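PDB 4NB5: HTH-type transcriptional regulator MmpR5 from Mycobacterium tuberculosis, which binds promoter DNA as a homodimeric MarR-type repressor and controls expression of the MmpS2-MmpL2, MmpS4-MmpL4 and MmpS5-MmpL5 transport systems and of its own gene. Local coordinates for residues B[79-84]-B[92-97]; B[34-39]-B[71-76]; B[18-23]-B[40-45]. All coordinates share one frame; numbering follows the deposited sequence.

In the fold
All three contacts are largely buried. Interactions 1 and 2 lie in the winged helix-turn-helix part, and interaction 3 joins helix 16-28 to it. Interactions 2 and 3 share helix 34-45, which packs on helix 64-77 through A36 and L39 and on helix 16-28 around G41; both are packing contacts of apolar side chains on each other and on backbone. Interaction 1, the hairpin 79-84 with 92-97, is instead held by backbone hydrogen bonds, and its E81 and R94 carry charge toward another subunit. Its inner residues join the other two: I80 and F93 pack on helix 64-77, while L95 lies on L40 and L44. L74 closes the circuit, touching L39 and the backbone N of L40.

Interaction 1 of 3, residues B[79-84]-B[92-97]; sequences FIERLA and YFRLRP. With 2JT (1,3-dihydroxypropan-2-yl octadecanoate), chain E.
E81 turns CG into the cleft between its own backbone N and carbonyl carbon (chi1 60°) and continues extended, which lays its carboxylate alongside R94, whose chain turns about its CG-CD bond. OE2 comes to 3.4 Å from R94 CD, and the ion pair it makes with R94 NE is long, at 3.7 Å. The two planes are turned 64° apart, so the groups do not pair in the flat two-pronged manner. Both have firmer partners: E81 OE2 is hydrogen-bonded to Q22 of the second subunit, and R94 forms salt bridges to E18 of that subunit and, within the chain, to E49. R94 NE also donates to its neighbour L95 O, near the guanidinium plane, which helps fix the rotation of the head group.

These side chains ride on an antiparallel hairpin, the wing of the winged helix-turn-helix fold, in which E81 pairs with R94 and L83 with Y92 as hydrogen-bonded pairs. E81 N bonds to R94 O at 2.9 Å, and L83 N to Y92 O at 2.8 Å. R96 N also bonds to F79 O, adding one more backbone bond to the pairing.

On the sheet face that carries R82 and F93, the two lie side by side: F93 CE1 sits over one guanidinium face, near its rim, with the planes 69° apart, and R82 NH1 is 3.5 Å from F93 CZ. I80 CD1 approaches the same ring obliquely, and F93 rests on A71 of helix 64-77. F79 points away from the partner strand and brings CZ within 3.3 Å of C04 in the glycerol part of the bound octadecanoate ester.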
loop_
_atom_site.group_PDB
_atom_site.type_symbol
_atom_site.label_atom_id
_atom_site.label_comp_id
_atom_site.label_asym_id
_atom_site.label_seq_id
_atom_site.Cartn_x
_atom_site.Cartn_y
_atom_site.Cartn_z
ATOM N N PHE B 79 3.050 -8.508 1.517
ATOM C CA PHE B 79 3.717 -9.747 1.114
ATOM C C PHE B 79 2.791 -10.815 0.551
ATOM O O PHE B 79 3.198 -11.575 -0.328
ATOM C CB PHE B 79 4.490 -10.369 2.284
ATOM C CG PHE B 79 5.634 -9.529 2.781
ATOM C CD1 PHE B 79 6.705 -9.236 1.956
ATOM C CD2 PHE B 79 5.648 -9.054 4.082
ATOM C CE1 PHE B 79 7.761 -8.464 2.412
ATOM C CE2 PHE B 79 6.704 -8.286 4.544
ATOM C CZ PHE B 79 7.762 -7.993 3.701
ATOM N N ILE B 80 1.573 -10.906 1.077
ATOM C CA ILE B 80 0.657 -11.963 0.660
ATOM C C ILE B 80 -0.689 -11.411 0.225
ATOM O O ILE B 80 -0.992 -10.237 0.432
ATOM C CB ILE B 80 0.449 -13.024 1.772
ATOM C CG1 ILE B 80 -0.495 -12.510 2.864
ATOM C CG2 ILE B 80 1.793 -13.456 2.341
ATOM C CD1 ILE B 80 -0.825 -13.562 3.938
ATOM N N GLU B 81 -1.482 -12.272 -0.405
ATOM C CA GLU B 81 -2.791 -11.884 -0.906
ATOM C C GLU B 81 -3.837 -12.911 -0.523
ATOM O O GLU B 81 -3.542 -14.098 -0.347
ATOM C CB GLU B 81 -2.763 -11.729 -2.421
ATOM C CG GLU B 81 -2.390 -12.992 -3.163
ATOM C CD GLU B 81 -1.992 -12.730 -4.603
ATOM O OE1 GLU B 81 -1.858 -11.550 -4.978
ATOM O OE2 GLU B 81 -1.811 -13.709 -5.357
ATOM N N ARG B 82 -5.061 -12.424 -0.389
ATOM C CA ARG B 82 -6.228 -13.254 -0.182
ATOM C C ARG B 82 -6.760 -13.664 -1.548
ATOM O O ARG B 82 -6.761 -12.865 -2.488
ATOM C CB ARG B 82 -7.277 -12.440 0.576
ATOM C CG ARG B 82 -8.469 -13.225 1.093
ATOM C CD ARG B 82 -9.434 -12.301 1.829
ATOM N NE ARG B 82 -8.772 -11.583 2.918
ATOM C CZ ARG B 82 -8.633 -12.052 4.154
ATOM N NH1 ARG B 82 -9.111 -13.248 4.478
ATOM N NH2 ARG B 82 -8.014 -11.325 5.076
ATOM N N LEU B 83 -7.183 -14.917 -1.667
ATOM C CA LEU B 83 -7.834 -15.390 -2.874
ATOM C C LEU B 83 -9.121 -16.113 -2.499
ATOM O O LEU B 83 -9.269 -16.606 -1.379
ATOM C CB LEU B 83 -6.912 -16.322 -3.654
ATOM C CG LEU B 83 -5.711 -15.670 -4.340
ATOM C CD1 LEU B 83 -4.929 -16.714 -5.120
ATOM C CD2 LEU B 83 -6.150 -14.547 -5.267
ATOM N N ALA B 84 -10.056 -16.156 -3.441
ATOM C CA ALA B 84 -11.332 -16.822 -3.225
ATOM C C ALA B 84 -11.858 -17.347 -4.552
ATOM O O ALA B 84 -11.543 -16.799 -5.611
ATOM C CB ALA B 84 -12.332 -15.862 -2.593
ATOM N N TYR B 92 -8.459 -18.644 0.902
ATOM C CA TYR B 92 -7.101 -19.023 0.509
ATOM C C TYR B 92 -6.151 -17.837 0.612
ATOM O O TYR B 92 -6.552 -16.687 0.442
ATOM C CB TYR B 92 -7.066 -19.543 -0.924
ATOM C CG TYR B 92 -7.826 -20.826 -1.126
ATOM C CD1 TYR B 92 -7.224 -22.054 -0.896
ATOM C CD2 TYR B 92 -9.145 -20.807 -1.554
ATOM C CE1 TYR B 92 -7.918 -23.232 -1.084
ATOM C CE2 TYR B 92 -9.847 -21.979 -1.744
ATOM C CZ TYR B 92 -9.230 -23.187 -1.508
ATOM O OH TYR B 92 -9.931 -24.357 -1.698
ATOM N N PHE B 93 -4.883 -18.129 0.886
ATOM C CA PHE B 93 -3.843 -17.110 0.839
ATOM C C PHE B 93 -2.706 -17.604 -0.022
ATOM O O PHE B 93 -2.503 -18.809 -0.191
ATOM C CB PHE B 93 -3.308 -16.785 2.234
ATOM C CG PHE B 93 -4.337 -16.219 3.156
ATOM C CD1 PHE B 93 -4.705 -14.886 3.076
ATOM C CD2 PHE B 93 -4.952 -17.025 4.097
ATOM C CE1 PHE B 93 -5.660 -14.366 3.932
ATOM C CE2 PHE B 93 -5.908 -16.513 4.948
ATOM C CZ PHE B 93 -6.263 -15.183 4.867
ATOM N N ARG B 94 -1.957 -16.643 -0.537
ATOM C CA ARG B 94 -0.842 -16.940 -1.394
ATOM C C ARG B 94 0.196 -15.823 -1.292
ATOM O O ARG B 94 -0.142 -14.702 -1.116
ATOM C CB ARG B 94 -1.379 -16.891 -2.783
ATOM C CG ARG B 94 -0.705 -17.651 -3.785
ATOM C CD ARG B 94 -1.122 -17.032 -5.096
ATOM N NE ARG B 94 0.165 -16.787 -5.480
ATOM C CZ ARG B 94 0.864 -17.592 -6.197
ATOM N NH1 ARG B 94 0.373 -18.628 -6.765
ATOM N NH2 ARG B 94 2.066 -17.280 -6.329
ATOM N N LEU B 95 1.450 -16.177 -1.399
ATOM C CA LEU B 95 2.468 -15.151 -1.494
ATOM C C LEU B 95 2.233 -14.360 -2.766
ATOM O O LEU B 95 1.909 -14.920 -3.817
ATOM C CB LEU B 95 3.853 -15.785 -1.536
ATOM C CG LEU B 95 5.019 -14.838 -1.304
ATOM C CD1 LEU B 95 5.160 -14.516 0.175
ATOM C CD2 LEU B 95 6.297 -15.450 -1.855
ATOM N N ARG B 96 2.396 -13.050 -2.688
ATOM C CA ARG B 96 2.196 -12.218 -3.860
ATOM C C ARG B 96 3.315 -12.406 -4.870
ATOM O O ARG B 96 4.442 -12.734 -4.514
ATOM C CB ARG B 96 2.094 -10.747 -3.459
ATOM C CG ARG B 96 0.676 -10.221 -3.459
ATOM C CD ARG B 96 0.610 -8.846 -4.089
ATOM N NE ARG B 96 0.763 -7.790 -3.102
ATOM C CZ ARG B 96 1.074 -6.529 -3.388
ATOM N NH1 ARG B 96 1.300 -6.149 -4.642
ATOM N NH2 ARG B 96 1.183 -5.651 -2.406
ATOM N N PRO B 97 3.005 -12.217 -6.162
ATOM C CA PRO B 97 4.105 -12.205 -7.127
ATOM C C PRO B 97 5.092 -11.105 -6.738
ATOM O O PRO B 97 4.649 -10.051 -6.287
ATOM C CB PRO B 97 3.416 -11.836 -8.449
ATOM C CG PRO B 97 1.966 -12.073 -8.231
ATOM C CD PRO B 97 1.710 -11.884 -6.773
HETATM C C10 2JT E . 9.563 -7.428 7.524
HETATM C C13 2JT E . 11.006 -5.526 10.770
HETATM C C15 2JT E . 13.314 -4.716 10.295
HETATM C C17 2JT E . 14.859 -3.591 11.849
HETATM C C20 2JT E . 17.856 -5.647 13.093
HETATM C C21 2JT E . 19.163 -5.125 12.669
HETATM C C22 2JT E . 20.065 -6.251 12.136
HETATM C C24 2JT E . 20.908 -8.511 12.588
HETATM O O01 2JT E . 9.529 -4.302 7.390
HETATM C C02 2JT E . 9.535 -5.064 6.465
HETATM O O03 2JT E . 8.382 -5.004 5.759
HETATM C C04 2JT E . 8.196 -4.793 4.539
HETATM C C05 2JT E . 9.316 -3.989 3.949
HETATM O O06 2JT E . 9.963 -4.705 2.976
HETATM C C07 2JT E . 6.820 -4.035 4.764
HETATM O O08 2JT E . 6.389 -3.665 3.708
HETATM C C09 2JT E . 10.212 -6.477 6.424
HETATM C C11 2JT E . 10.316 -7.353 8.864
HETATM C C12 2JT E . 10.422 -5.846 9.373
HETATM C C14 2JT E . 11.910 -4.312 10.734
HETATM C C16 2JT E . 14.320 -3.684 10.486
HETATM C C18 2JT E . 15.562 -4.785 12.269
HETATM C C19 2JT E . 16.762 -4.554 13.218
HETATM C C23 2JT E . 20.576 -7.196 13.129
HETATM C C25 2JT E . 21.012 -9.428 13.807
#

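Interaction 2 of 3, residues B[34-39]-B[71-76]; sequences RLAGRL and ARMLIQ
L74 reaches across to A36 and L39, and its CD1 methyl carries the close part of the contact. That methyl lies 3.6 Å from A36 O and 3.8 Å from L39 CG. L39 sets CG anti to its backbone N (chi1 177°), which sends CD2 toward the other helix; there it meets both L74 CD1 and the backbone N of A71, each at 3.8 Å. The leucine side chains slant across one another, and the A71 methyl adds a further contact to L39 CD2. F27 of helix 16-28 and I80 of strand 80-83 also touch L74.

Packing is slacker toward M73, a partly exposed methionine modelled in two positions; in one of them its sulfur only grazes A36 CB. It also packs on S31 of the fourth subunit. The axes of the two short segments pass 9.7 Å apart at 67°, and few residues meet.

Residues 71-76 lie in the inferred helix-turn-helix motif, in helix 64-77, the probable recognition helix, and the contact sets this helix against helix 34-45. Its chemistry is wholly apolar between side chains, so the fit here probably depends on shape and burial rather than on directional bonds.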
loop_
_atom_site.group_PDB
_atom_site.type_symbol
_atom_site.label_atom_id
_atom_site.label_comp_id
_atom_site.label_asym_id
_atom_site.label_seq_id
_atom_site.Cartn_x
_atom_site.Cartn_y
_atom_site.Cartn_z
ATOM N N ARG B 34 5.825 -14.193 16.222
ATOM C CA ARG B 34 6.478 -15.385 15.711
ATOM C C ARG B 34 5.614 -16.028 14.628
ATOM O O ARG B 34 6.120 -16.465 13.594
ATOM C CB ARG B 34 6.733 -16.370 16.862
ATOM C CG ARG B 34 7.510 -17.609 16.475
ATOM C CD ARG B 34 7.864 -18.468 17.688
ATOM N NE ARG B 34 8.861 -17.810 18.532
ATOM C CZ ARG B 34 10.169 -17.787 18.274
ATOM N NH1 ARG B 34 10.657 -18.383 17.192
ATOM N NH2 ARG B 34 10.997 -17.160 19.097
ATOM N N LEU B 35 4.305 -16.070 14.850
ATOM C CA LEU B 35 3.416 -16.739 13.903
ATOM C C LEU B 35 3.397 -16.043 12.543
ATOM O O LEU B 35 3.330 -16.705 11.507
ATOM C CB LEU B 35 2.003 -16.876 14.474
ATOM C CG LEU B 35 0.981 -17.582 13.579
ATOM C CD1 LEU B 35 1.490 -18.927 13.075
ATOM C CD2 LEU B 35 -0.312 -17.764 14.367
ATOM N N ALA B 36 3.472 -14.712 12.532
ATOM C CA ALA B 36 3.549 -13.986 11.271
ATOM C C ALA B 36 4.789 -14.395 10.475
ATOM O O ALA B 36 4.712 -14.596 9.266
ATOM C CB ALA B 36 3.552 -12.487 11.520
ATOM N N GLY B 37 5.929 -14.494 11.152
ATOM C CA GLY B 37 7.157 -14.927 10.511
ATOM C C GLY B 37 7.062 -16.344 9.965
ATOM O O GLY B 37 7.502 -16.619 8.848
ATOM N N ARG B 38 6.504 -17.247 10.768
ATOM C CA ARG B 38 6.346 -18.642 10.346
ATOM C C ARG B 38 5.393 -18.752 9.163
ATOM O O ARG B 38 5.642 -19.512 8.225
ATOM C CB ARG B 38 5.861 -19.505 11.517
ATOM C CG ARG B 38 6.881 -19.644 12.638
ATOM C CD ARG B 38 6.292 -20.376 13.846
ATOM N NE ARG B 38 5.987 -21.771 13.525
ATOM C CZ ARG B 38 4.846 -22.397 13.813
ATOM N NH1 ARG B 38 3.854 -21.777 14.444
ATOM N NH2 ARG B 38 4.701 -23.668 13.461
ATOM N N LEU B 39 4.306 -17.981 9.206
ATOM C CA LEU B 39 3.347 -17.940 8.105
ATOM C C LEU B 39 3.981 -17.439 6.805
ATOM O O LEU B 39 3.775 -18.030 5.739
ATOM C CB LEU B 39 2.125 -17.097 8.480
ATOM C CG LEU B 39 1.093 -16.930 7.366
ATOM C CD1 LEU B 39 0.617 -18.277 6.851
ATOM C CD2 LEU B 39 -0.088 -16.101 7.851
ATOM N N ALA B 71 -2.329 -13.268 9.016
ATOM C CA ALA B 71 -2.480 -13.127 7.574
ATOM C C ALA B 71 -2.812 -11.674 7.227
ATOM O O ALA B 71 -2.285 -11.111 6.266
ATOM C CB ALA B 71 -3.554 -14.067 7.049
ATOM N N ARG B 72 -3.685 -11.071 8.025
ATOM C CA ARG B 72 -4.070 -9.683 7.820
ATOM C C ARG B 72 -2.847 -8.766 7.881
ATOM O O ARG B 72 -2.720 -7.840 7.082
ATOM C CB ARG B 72 -5.099 -9.274 8.877
ATOM C CG ARG B 72 -5.669 -7.873 8.692
ATOM C CD ARG B 72 -6.784 -7.599 9.695
ATOM N NE ARG B 72 -7.704 -8.734 9.793
ATOM C CZ ARG B 72 -8.001 -9.386 10.917
ATOM N NH1 ARG B 72 -7.475 -9.028 12.084
ATOM N NH2 ARG B 72 -8.846 -10.407 10.875
ATOM N N MET B 73 -1.947 -9.043 8.820
ATOM C CA MET B 73 -0.734 -8.257 8.971
ATOM C C MET B 73 0.156 -8.382 7.735
ATOM O O MET B 73 0.665 -7.390 7.219
ATOM C CB MET B 73 0.008 -8.722 10.216
ATOM C CG MET B 73 1.253 -7.927 10.545
ATOM S SD MET B 73 1.938 -8.372 12.160
ATOM C CE MET B 73 0.494 -9.045 12.997
ATOM N N LEU B 74 0.345 -9.608 7.262
ATOM C CA LEU B 74 1.198 -9.826 6.101
ATOM C C LEU B 74 0.602 -9.219 4.838
ATOM O O LEU B 74 1.334 -8.831 3.928
ATOM C CB LEU B 74 1.460 -11.322 5.893
ATOM C CG LEU B 74 2.307 -12.001 6.972
ATOM C CD1 LEU B 74 2.441 -13.490 6.685
ATOM C CD2 LEU B 74 3.685 -11.365 7.099
ATOM N N ILE B 75 -0.726 -9.160 4.754
ATOM C CA ILE B 75 -1.373 -8.484 3.633
ATOM C C ILE B 75 -1.072 -6.979 3.719
ATOM O O ILE B 75 -0.707 -6.355 2.724
ATOM C CB ILE B 75 -2.902 -8.737 3.622
ATOM C CG1 ILE B 75 -3.188 -10.176 3.182
ATOM C CG2 ILE B 75 -3.609 -7.757 2.689
ATOM C CD1 ILE B 75 -4.620 -10.648 3.448
ATOM N N GLN B 76 -1.191 -6.412 4.912
ATOM C CA GLN B 76 -0.918 -4.988 5.100
ATOM C C GLN B 76 0.536 -4.668 4.767
ATOM O O GLN B 76 0.823 -3.628 4.180
ATOM C CB GLN B 76 -1.217 -4.565 6.537
ATOM C CG GLN B 76 -1.008 -3.077 6.788
ATOM C CD GLN B 76 -0.830 -2.754 8.258
ATOM O OE1 GLN B 76 -0.064 -3.413 8.964
ATOM N NE2 GLN B 76 -1.540 -1.735 8.728
#

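Interaction 3 of 3, residues B[18-23]-B[40-45]; sequences EFVEQM and LGWLLV
Helices 16-28 and 34-45 run roughly antiparallel here, their short segments inclined at 145° with axes 8.5 Å apart, and the backbones come nearest at V20 and G41, whose CA atoms are 4.8 Å apart. G41, with no side chain, lets the backbones come this close; M23 CG packs directly on its CA.

F19 and M23 both pack on the glycine. A first torsion of 168° swings the F19 ring away from its own backbone N, and the ring edge at CE2 meets G41 O in the ring plane at 3.4 Å. V45 CG1 comes obliquely to the same CE2 atom at 3.8 Å, and L44 CD1 lies beyond CZ near the ring plane. One face of the F19 ring is taken by M23 CG, from the next turn of its own helix.

M23 bends at both its second and third torsions, which curls the chain so that CE touches two leucines, L40 CD2 at 3.9 Å and L44 CD1 at 4.0 Å. V20 uses CG2, which sits 3.8 Å from W42 N and also approaches the edge of the indole at CE3. W42 itself is held from elsewhere, its NE1 bonding to Q51 and its ring touching L56 and A59 of helix 53-59.

The fourth subunit covers the F19 and M23 side: G121 and L114 of that subunit pack on them, and its R135 and R132 bond to the carbonyls of L43 and V45. A close, glycine-mediated crossing of two antiparallel helices thus joins the N-terminal helix, which in MarR-family dimers contributes to the dimerization region, to the first helix of the winged helix-turn-helix domain.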
loop_
_atom_site.group_PDB
_atom_site.type_symbol
_atom_site.label_atom_id
_atom_site.label_comp_id
_atom_site.label_asym_id
_atom_site.label_seq_id
_atom_site.Cartn_x
_atom_site.Cartn_y
_atom_site.Cartn_z
ATOM N N GLU B 18 12.980 -25.974 9.451
ATOM C CA GLU B 18 14.043 -25.170 10.045
ATOM C C GLU B 18 14.001 -23.738 9.494
ATOM O O GLU B 18 14.206 -22.768 10.222
ATOM C CB GLU B 18 15.410 -25.801 9.782
ATOM C CG GLU B 18 16.569 -25.036 10.397
ATOM C CD GLU B 18 17.890 -25.769 10.255
ATOM O OE1 GLU B 18 18.908 -25.269 10.780
ATOM O OE2 GLU B 18 17.908 -26.847 9.622
ATOM N N PHE B 19 13.725 -23.611 8.202
ATOM C CA PHE B 19 13.581 -22.297 7.583
ATOM C C PHE B 19 12.378 -21.551 8.178
ATOM O O PHE B 19 12.469 -20.372 8.541
ATOM C CB PHE B 19 13.423 -22.449 6.068
ATOM C CG PHE B 19 12.985 -21.192 5.382
ATOM C CD1 PHE B 19 13.870 -20.142 5.199
ATOM C CD2 PHE B 19 11.682 -21.058 4.933
ATOM C CE1 PHE B 19 13.457 -18.984 4.578
ATOM C CE2 PHE B 19 11.263 -19.906 4.319
ATOM C CZ PHE B 19 12.146 -18.867 4.140
ATOM N N VAL B 20 11.244 -22.238 8.262
ATOM C CA VAL B 20 10.026 -21.647 8.798
ATOM C C VAL B 20 10.255 -21.188 10.241
ATOM O O VAL B 20 9.890 -20.073 10.624
ATOM C CB VAL B 20 8.854 -22.642 8.724
ATOM C CG1 VAL B 20 7.659 -22.143 9.530
ATOM C CG2 VAL B 20 8.459 -22.871 7.281
ATOM N N GLU B 21 10.894 -22.044 11.034
ATOM C CA GLU B 21 11.211 -21.710 12.419
ATOM C C GLU B 21 12.084 -20.457 12.493
ATOM O O GLU B 21 11.864 -19.574 13.328
ATOM C CB GLU B 21 11.945 -22.882 13.067
ATOM C CG GLU B 21 12.281 -22.684 14.525
ATOM C CD GLU B 21 11.090 -22.934 15.422
ATOM O OE1 GLU B 21 11.287 -23.000 16.655
ATOM O OE2 GLU B 21 9.963 -23.068 14.892
ATOM N N GLN B 22 13.078 -20.378 11.617
ATOM C CA GLN B 22 14.011 -19.260 11.654
ATOM C C GLN B 22 13.348 -17.969 11.208
ATOM O O GLN B 22 13.651 -16.900 11.733
ATOM C CB GLN B 22 15.268 -19.570 10.838
ATOM C CG GLN B 22 16.181 -20.543 11.563
ATOM C CD GLN B 22 17.403 -20.938 10.754
ATOM O OE1 GLN B 22 17.694 -22.121 10.590
ATOM N NE2 GLN B 22 18.141 -19.945 10.271
ATOM N N MET B 23 12.421 -18.064 10.260
ATOM C CA MET B 23 11.607 -16.908 9.883
ATOM C C MET B 23 10.769 -16.403 11.057
ATOM O O MET B 23 10.627 -15.197 11.261
ATOM C CB MET B 23 10.709 -17.267 8.700
ATOM C CG MET B 23 11.475 -17.413 7.385
ATOM S SD MET B 23 12.102 -15.835 6.728
ATOM C CE MET B 23 10.574 -15.097 6.166
ATOM N N LEU B 40 4.767 -16.364 6.885
ATOM C CA LEU B 40 5.452 -15.864 5.704
ATOM C C LEU B 40 6.431 -16.916 5.191
ATOM O O LEU B 40 6.498 -17.185 3.997
ATOM C CB LEU B 40 6.177 -14.556 6.012
ATOM C CG LEU B 40 6.961 -13.940 4.849
ATOM C CD1 LEU B 40 6.077 -13.714 3.633
ATOM C CD2 LEU B 40 7.620 -12.639 5.265
ATOM N N GLY B 41 7.189 -17.520 6.100
ATOM C CA GLY B 41 8.112 -18.571 5.716
ATOM C C GLY B 41 7.414 -19.734 5.021
ATOM O O GLY B 41 7.875 -20.222 3.990
ATOM N N TRP B 42 6.303 -20.185 5.590
ATOM C CA TRP B 42 5.535 -21.264 4.991
ATOM C C TRP B 42 5.076 -20.899 3.574
ATOM O O TRP B 42 5.189 -21.701 2.651
ATOM C CB TRP B 42 4.330 -21.621 5.866
ATOM C CG TRP B 42 3.541 -22.783 5.335
ATOM C CD1 TRP B 42 2.351 -22.728 4.673
ATOM C CD2 TRP B 42 3.886 -24.175 5.427
ATOM N NE1 TRP B 42 1.932 -23.997 4.346
ATOM C CE2 TRP B 42 2.855 -24.895 4.794
ATOM C CE3 TRP B 42 4.958 -24.868 5.990
ATOM C CZ2 TRP B 42 2.873 -26.288 4.708
ATOM C CZ3 TRP B 42 4.972 -26.255 5.896
ATOM C CH2 TRP B 42 3.936 -26.945 5.257
ATOM N N LEU B 43 4.568 -19.684 3.389
ATOM C CA LEU B 43 4.054 -19.297 2.069
ATOM C C LEU B 43 5.160 -19.091 1.042
ATOM O O LEU B 43 4.896 -19.033 -0.159
ATOM C CB LEU B 43 3.167 -18.051 2.181
ATOM C CG LEU B 43 1.834 -18.302 2.885
ATOM C CD1 LEU B 43 1.149 -16.999 3.225
ATOM C CD2 LEU B 43 0.913 -19.163 2.019
ATOM N N LEU B 44 6.401 -18.997 1.510
ATOM C CA LEU B 44 7.560 -18.924 0.631
ATOM C C LEU B 44 8.004 -20.290 0.097
ATOM O O LEU B 44 8.674 -20.360 -0.924
ATOM C CB LEU B 44 8.731 -18.279 1.375
ATOM C CG LEU B 44 8.696 -16.757 1.331
ATOM C CD1 LEU B 44 9.447 -16.180 2.508
ATOM C CD2 LEU B 44 9.287 -16.235 0.051
ATOM N N VAL B 45 7.641 -21.369 0.787
ATOM C CA VAL B 45 8.153 -22.689 0.421
ATOM C C VAL B 45 7.081 -23.740 0.172
ATOM O O VAL B 45 7.395 -24.821 -0.312
ATOM C CB VAL B 45 9.111 -23.256 1.495
ATOM C CG1 VAL B 45 10.350 -22.387 1.609
ATOM C CG2 VAL B 45 8.406 -23.387 2.835
#